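Type 3 secretion system regulator YopR (PDB 1Z21) may regulate assembly of the plague bacillus type III secretion injectisome, possibly by controlling secretion or polymerisation of the needle subunit YscF. Local coordinates at residues 30-35 and 78-83; 71-76 and 101-106. All coordinates share one frame; numbering follows the deposited sequence.

Contact 1. Residues 30-35 and 78-83; sequences VLATPV and LQVLEG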
# COMPACT_ATOMS: atom_id res chain seq x y z
N VAL A 30 -6.54 -8.99 1.07
CA VAL A 30 -6.74 -9.24 -0.36
C VAL A 30 -6.43 -7.97 -1.20
O VAL A 30 -5.70 -8.02 -2.20
CB VAL A 30 -8.18 -9.75 -0.67
CG1 VAL A 30 -8.33 -10.01 -2.15
CG2 VAL A 30 -8.47 -11.02 0.11
N LEU A 31 -6.97 -6.83 -0.77
CA LEU A 31 -6.71 -5.55 -1.45
C LEU A 31 -5.22 -5.23 -1.51
O LEU A 31 -4.72 -4.75 -2.53
CB LEU A 31 -7.45 -4.42 -0.74
CG LEU A 31 -8.93 -4.26 -1.13
CD1 LEU A 31 -9.73 -3.45 -0.11
CD2 LEU A 31 -9.05 -3.62 -2.48
N ALA A 32 -4.52 -5.52 -0.42
CA ALA A 32 -3.11 -5.13 -0.28
C ALA A 32 -2.17 -6.07 -1.02
O ALA A 32 -1.04 -5.71 -1.28
CB ALA A 32 -2.72 -5.08 1.17
N THR A 33 -2.67 -7.25 -1.37
CA THR A 33 -1.82 -8.30 -1.92
C THR A 33 -1.06 -7.86 -3.18
O THR A 33 0.16 -7.89 -3.15
CB THR A 33 -2.62 -9.61 -2.15
OG1 THR A 33 -2.92 -10.19 -0.87
CG2 THR A 33 -1.78 -10.66 -2.87
N PRO A 34 -1.74 -7.45 -4.25
CA PRO A 34 -1.03 -7.04 -5.47
C PRO A 34 -0.15 -5.81 -5.24
O PRO A 34 0.85 -5.65 -5.94
CB PRO A 34 -2.16 -6.74 -6.46
CG PRO A 34 -3.34 -6.44 -5.63
CD PRO A 34 -3.20 -7.33 -4.44
N VAL A 35 -0.51 -4.96 -4.28
CA VAL A 35 0.25 -3.74 -4.04
C VAL A 35 1.57 -4.09 -3.38
O VAL A 35 2.61 -3.57 -3.78
CB VAL A 35 -0.52 -2.73 -3.18
CG1 VAL A 35 0.24 -1.42 -3.09
CG2 VAL A 35 -1.92 -2.51 -3.77
N LEU A 78 -0.55 0.54 5.51
CA LEU A 78 -0.54 -0.12 6.80
C LEU A 78 -0.68 -1.63 6.63
O LEU A 78 0.04 -2.40 7.25
CB LEU A 78 -1.63 0.45 7.72
CG LEU A 78 -1.29 1.87 8.20
CD1 LEU A 78 -2.47 2.58 8.82
CD2 LEU A 78 -0.14 1.84 9.17
N GLN A 79 -1.57 -2.06 5.74
CA GLN A 79 -1.75 -3.50 5.53
C GLN A 79 -0.55 -4.15 4.84
O GLN A 79 -0.16 -5.24 5.18
CB GLN A 79 -3.05 -3.78 4.77
CG GLN A 79 -3.38 -5.28 4.66
CD GLN A 79 -3.62 -5.95 6.01
OE1 GLN A 79 -4.13 -5.31 6.95
NE2 GLN A 79 -3.27 -7.23 6.11
N VAL A 80 0.06 -3.46 3.88
CA VAL A 80 1.30 -3.93 3.26
C VAL A 80 2.35 -4.22 4.35
O VAL A 80 3.00 -5.27 4.34
CB VAL A 80 1.84 -2.91 2.22
CG1 VAL A 80 3.27 -3.23 1.82
CG2 VAL A 80 0.96 -2.88 0.97
N LEU A 81 2.53 -3.29 5.28
CA LEU A 81 3.49 -3.47 6.37
C LEU A 81 3.24 -4.75 7.16
O LEU A 81 4.19 -5.42 7.55
CB LEU A 81 3.47 -2.27 7.33
CG LEU A 81 4.34 -1.07 6.95
CD1 LEU A 81 3.98 0.10 7.81
CD2 LEU A 81 5.82 -1.38 7.10
N GLU A 82 1.97 -5.08 7.41
CA GLU A 82 1.63 -6.31 8.14
C GLU A 82 2.18 -7.60 7.50
O GLU A 82 2.44 -8.57 8.21
CB GLU A 82 0.11 -6.46 8.31
CG GLU A 82 -0.52 -5.55 9.35
CD GLU A 82 -0.03 -5.82 10.77
OE1 GLU A 82 0.84 -6.70 10.97
OE2 GLU A 82 -0.50 -5.15 11.70
N GLY A 83 2.31 -7.60 6.18
CA GLY A 83 2.85 -8.73 5.45
C GLY A 83 4.33 -8.67 5.09
O GLY A 83 4.81 -9.51 4.34
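Gln79 sets CG opposite its backbone N (chi1 -174°), and this lays the CB-CG part of its chain against the methyl of Ala32, CG 3.6 Å and CB 3.8 Å from Ala32 CB. A bend at chi2 (64°) then turns the amide off this apolar patch, and its NE2 donates to Glu29 OE1, one turn back along the helix of Ala32. Gln79 therefore packs with its methylenes and bonds with its end. One residue on, Val80 offers a single branch: CG2 lies 4.1 Å from the carbonyl O of Ala32 and 4.4 Å from CG1 of Val35, so this methyl faces successive turns of helix 25-43. The segment axes approach to 9.0 Å and cross at -77°, a steep packing of two helices in the five-helix core domain of YopR, and the small Ala32 occupies the point of nearest backbones, its CA 5.8 Å from that of Val80. No hydrogen bond joins the two segments directly. Arg36, the residue after Val35, supplies polar links instead, with NH2 bonded to the carbonyl O of Gln79 and NE to that of Val80, near the C-terminal end of helix 71-82. Leu63 and Phe66 of helix 52-66 pack on Val35, whereas Ile100 of helix 94-107 touches Val80.

Contact 2. Residues 71-76 and 101-106; sequences KRWEAI and NKELMI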
# COMPACT_ATOMS: atom_id res chain seq x y z
N LYS A 71 -7.63 8.25 1.57
CA LYS A 71 -7.57 7.37 2.72
C LYS A 71 -7.33 5.90 2.35
O LYS A 71 -6.92 5.12 3.20
CB LYS A 71 -8.85 7.49 3.56
CG LYS A 71 -10.12 7.06 2.83
CD LYS A 71 -11.40 7.25 3.67
CE LYS A 71 -12.65 7.19 2.80
NZ LYS A 71 -13.78 6.49 3.49
N ARG A 72 -7.59 5.52 1.10
CA ARG A 72 -7.27 4.15 0.64
C ARG A 72 -5.78 3.88 0.70
O ARG A 72 -5.35 2.77 1.05
CB ARG A 72 -7.79 3.90 -0.78
CG ARG A 72 -9.29 3.76 -0.80
CD ARG A 72 -9.90 3.60 -2.16
NE ARG A 72 -11.35 3.70 -2.03
CZ ARG A 72 -12.21 3.35 -2.96
NH1 ARG A 72 -11.81 2.88 -4.11
NH2 ARG A 72 -13.50 3.48 -2.71
N TRP A 73 -4.97 4.88 0.35
CA TRP A 73 -3.52 4.74 0.42
C TRP A 73 -3.05 4.40 1.84
O TRP A 73 -2.19 3.56 2.02
CB TRP A 73 -2.83 6.01 -0.07
CG TRP A 73 -2.80 6.18 -1.57
CD1 TRP A 73 -3.56 5.53 -2.48
CD2 TRP A 73 -1.97 7.08 -2.31
NE1 TRP A 73 -3.26 5.95 -3.75
CE2 TRP A 73 -2.27 6.90 -3.67
CE3 TRP A 73 -0.98 7.99 -1.96
CZ2 TRP A 73 -1.63 7.62 -4.68
CZ3 TRP A 73 -0.35 8.71 -2.96
CH2 TRP A 73 -0.67 8.52 -4.30
N GLU A 74 -3.62 5.07 2.84
CA GLU A 74 -3.24 4.87 4.23
C GLU A 74 -3.55 3.45 4.69
O GLU A 74 -2.71 2.80 5.28
CB GLU A 74 -3.95 5.88 5.13
CG GLU A 74 -3.46 7.30 4.94
CD GLU A 74 -4.38 8.34 5.54
OE1 GLU A 74 -5.49 8.00 5.98
OE2 GLU A 74 -3.97 9.52 5.57
N ALA A 75 -4.74 2.96 4.37
CA ALA A 75 -5.12 1.59 4.72
C ALA A 75 -4.24 0.56 4.02
O ALA A 75 -3.79 -0.40 4.64
CB ALA A 75 -6.58 1.35 4.37
N ILE A 76 -4.03 0.75 2.73
CA ILE A 76 -3.18 -0.14 1.95
C ILE A 76 -1.76 -0.18 2.51
O ILE A 76 -1.22 -1.25 2.73
CB ILE A 76 -3.20 0.24 0.45
CG1 ILE A 76 -4.58 -0.07 -0.17
CG2 ILE A 76 -2.06 -0.46 -0.31
CD1 ILE A 76 -4.90 -1.55 -0.36
N ASN A 101 6.64 4.21 6.16
CA ASN A 101 6.46 5.08 7.29
C ASN A 101 6.69 6.56 6.94
O ASN A 101 6.00 7.41 7.47
CB ASN A 101 7.27 4.57 8.47
CG ASN A 101 6.69 3.25 9.05
OD1 ASN A 101 5.49 3.17 9.38
ND2 ASN A 101 7.51 2.21 9.12
N LYS A 102 7.61 6.86 6.03
CA LYS A 102 7.82 8.24 5.58
C LYS A 102 6.61 8.76 4.80
O LYS A 102 6.19 9.90 4.99
CB LYS A 102 9.11 8.37 4.76
CG LYS A 102 10.35 8.18 5.60
CD LYS A 102 11.55 8.77 4.96
CE LYS A 102 12.79 8.50 5.79
NZ LYS A 102 12.81 9.33 7.01
N GLU A 103 6.04 7.93 3.93
CA GLU A 103 4.80 8.31 3.23
C GLU A 103 3.63 8.49 4.18
O GLU A 103 2.84 9.40 4.02
CB GLU A 103 4.45 7.31 2.13
CG GLU A 103 3.18 7.65 1.33
CD GLU A 103 3.23 8.99 0.60
OE1 GLU A 103 4.33 9.51 0.33
OE2 GLU A 103 2.14 9.52 0.27
N LEU A 104 3.50 7.62 5.19
CA LEU A 104 2.41 7.75 6.14
C LEU A 104 2.52 9.08 6.89
O LEU A 104 1.52 9.71 7.17
CB LEU A 104 2.35 6.56 7.10
CG LEU A 104 1.79 5.28 6.47
CD1 LEU A 104 2.02 4.10 7.37
CD2 LEU A 104 0.31 5.40 6.18
N MET A 105 3.75 9.51 7.17
CA MET A 105 3.96 10.79 7.87
C MET A 105 3.49 11.94 6.99
O MET A 105 2.92 12.89 7.50
CB MET A 105 5.43 10.94 8.26
CG MET A 105 5.80 12.27 8.93
SD MET A 105 5.13 12.36 10.57
CE MET A 105 6.40 11.54 11.51
N ILE A 106 3.70 11.83 5.69
CA ILE A 106 3.23 12.84 4.73
C ILE A 106 1.70 12.85 4.62
O ILE A 106 1.10 13.91 4.52
CB ILE A 106 3.89 12.61 3.36
CG1 ILE A 106 5.38 12.94 3.44
CG2 ILE A 106 3.23 13.46 2.25
CD1 ILE A 106 6.20 12.38 2.28
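Glu74 and Leu104 mark the nearest backbone approach, their CA atoms 6.6 Å apart, between helical segments that have no hydrogen bond across them. Leu104 bridges this gap with one branch: its CD2 methyl rests against the main chain of the facing helix, 4.1 Å from both CA and O of Glu74, and 4.4 Å from Glu74 CG. With chi1 at -75°, Leu104 CG stands beside its own backbone N, anti to the carbonyl carbon, and the end of the chain comes nearer to residues 71-76 than CB does. The other meeting is between an aromatic edge and a carboxylate. Glu103 OE2 lies near the plane of the Trp73 indole, at the benzo edge, 4.1 Å from CE3 and 4.2 Å from CZ3. The ring and carboxylate planes are 65° apart, which excludes a flat stack, and the distances indicate loose van der Waals contact, although the partly positive ring edge would probably favour the nearby oxygen. Both polar groups have stronger partners elsewhere: Glu103 OE1 forms a salt bridge with Arg60 NH1, and Trp73 NE1 donates to the carbonyl O of Asp67. Trp73 also meets Phe69 edge to face and packs on Leu63 and Gln64 of helix 52-66. This helix thus lies beside both residues, as Glu103 touches its Leu59. Helices 52-66, 71-82 and 94-107 pack together here, in the all-helical YopR core domain, a five-helix fold that resembles one domain of the secretion regulator YopN.

Overall arrangement
From the N terminus, helix 6-19 leads into helix 25-43, which carries residues 30-35. The chain passes through helix 52-66 before residues 71-76, on helix 71-82, and residues 78-83, at the C-terminal end of that helix, close the loop of contact 1 over 42 intervening residues. Contact 2 closes a second loop, of 24 residues, when helix 94-107 brings residues 101-106 back to 71-76. The segments alternate along the sequence, so the two loops cross. Helix 71-82 is shared and ties helix 25-43 to helix 94-107. The centres lie 12 Å apart, with direct packing between them, including Leu78 CD2 to Leu104 CD1 at 3.6 Å and Val35 CG1 to Ile76 CG2 at 3.7 Å.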